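PDB 2VP8: inactive dihydropteroate synthase 2 from Mycobacterium tuberculosis, which probably lacks dihydropteroate synthase activity and appears to bind the pterin pyrophosphate substrate only very weakly, though it is thought to bind the inhibitor dapsone. Local coordinates for residues E269-L272 and A273-L277. Sequence-based numbering, arbitrary orientation.
Sequences EGTL and AATAL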
# COMPACT_ATOMS: atom_id res chain seq x y z
N GLU B 269 5.41 3.74 7.04
CA GLU B 269 4.67 2.55 6.66
C GLU B 269 3.25 2.90 6.24
O GLU B 269 2.83 2.57 5.14
CB GLU B 269 4.67 1.54 7.80
CG GLU B 269 5.80 0.53 7.75
CD GLU B 269 7.03 0.94 8.54
OE1 GLU B 269 6.93 1.13 9.77
OE2 GLU B 269 8.12 1.04 7.93
N GLY B 270 2.53 3.59 7.12
CA GLY B 270 1.17 4.03 6.84
C GLY B 270 1.05 4.97 5.65
O GLY B 270 0.08 4.90 4.89
N THR B 271 2.04 5.84 5.49
CA THR B 271 2.10 6.75 4.36
C THR B 271 2.28 5.97 3.06
O THR B 271 1.65 6.27 2.05
CB THR B 271 3.24 7.80 4.51
OG1 THR B 271 2.97 8.63 5.64
CG2 THR B 271 3.36 8.66 3.25
N LEU B 272 3.14 4.96 3.09
CA LEU B 272 3.37 4.16 1.89
C LEU B 272 2.14 3.31 1.56
O LEU B 272 1.76 3.19 0.39
CB LEU B 272 4.66 3.34 1.97
CG LEU B 272 5.98 4.14 2.05
CD1 LEU B 272 7.16 3.19 2.02
CD2 LEU B 272 6.18 5.27 0.99
N ALA B 273 1.51 2.76 2.60
CA ALA B 273 0.30 1.98 2.42
C ALA B 273 -0.78 2.82 1.73
O ALA B 273 -1.38 2.38 0.75
CB ALA B 273 -0.21 1.46 3.74
N ALA B 274 -0.99 4.03 2.24
CA ALA B 274 -1.96 4.97 1.67
C ALA B 274 -1.57 5.35 0.25
O ALA B 274 -2.43 5.49 -0.63
CB ALA B 274 -2.07 6.20 2.53
N THR B 275 -0.27 5.50 0.01
CA THR B 275 0.21 5.86 -1.31
C THR B 275 -0.19 4.74 -2.26
O THR B 275 -0.82 5.01 -3.29
CB THR B 275 1.74 6.08 -1.31
OG1 THR B 275 2.06 7.11 -0.35
CG2 THR B 275 2.24 6.49 -2.69
N ALA B 276 0.15 3.51 -1.88
CA ALA B 276 -0.12 2.32 -2.68
C ALA B 276 -1.59 2.27 -3.07
O ALA B 276 -1.92 2.22 -4.26
CB ALA B 276 0.27 1.09 -1.91
N LEU B 277 -2.46 2.32 -2.07
CA LEU B 277 -3.89 2.31 -2.27
C LEU B 277 -4.35 3.44 -3.19
O LEU B 277 -5.09 3.21 -4.14
CB LEU B 277 -4.61 2.37 -0.92
CG LEU B 277 -4.99 1.01 -0.30
CD1 LEU B 277 -3.80 0.07 -0.16
CD2 LEU B 277 -5.69 1.18 1.04
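Residues 269-272 and 273-277 are consecutive turns of one alpha helix, joined by i to i+4 backbone hydrogen bonds: Ala273 N to Glu269 O (2.9 Å), Ala274 N to Gly270 O (3.0 Å), Thr275 N to Thr271 O (2.9 Å) and Ala276 N to Leu272 O (2.8 Å). The Thr275 side chain adds one more bond. Its OG1 donates to Thr271 O at 2.6 Å, bending back one turn. The OG1 lies anti to its own carbonyl carbon (chi1 -57°), which turns the hydroxyl toward the preceding turn. Thr271 O therefore accepts two bonds, with the amide and hydroxyl of Thr275 on opposite faces of the carbonyl plane. The hydroxyl sits 35° out of that plane. This is a common way for a buried helical threonine to satisfy its hydroxyl. Thr271 lies one turn before Thr275 on the same side of the helix, and its OG1 makes a weak hydrogen bond to Arg267 O.

Helix 267-280 precedes strand 285-288 of the TIM-barrel fold. Leu272, Thr275 and Ala276 pack on Val297 of helix 291-306, while Ala274 and Thr275 touch Leu250. The second subunit also packs against this helix: OE1 of Glu269 forms a salt bridge with its Arg296, Ala273 touches its Val297, Ala276 packs on its Leu277, and Leu277 on its Ala276, placing this helix in the homodimer interface.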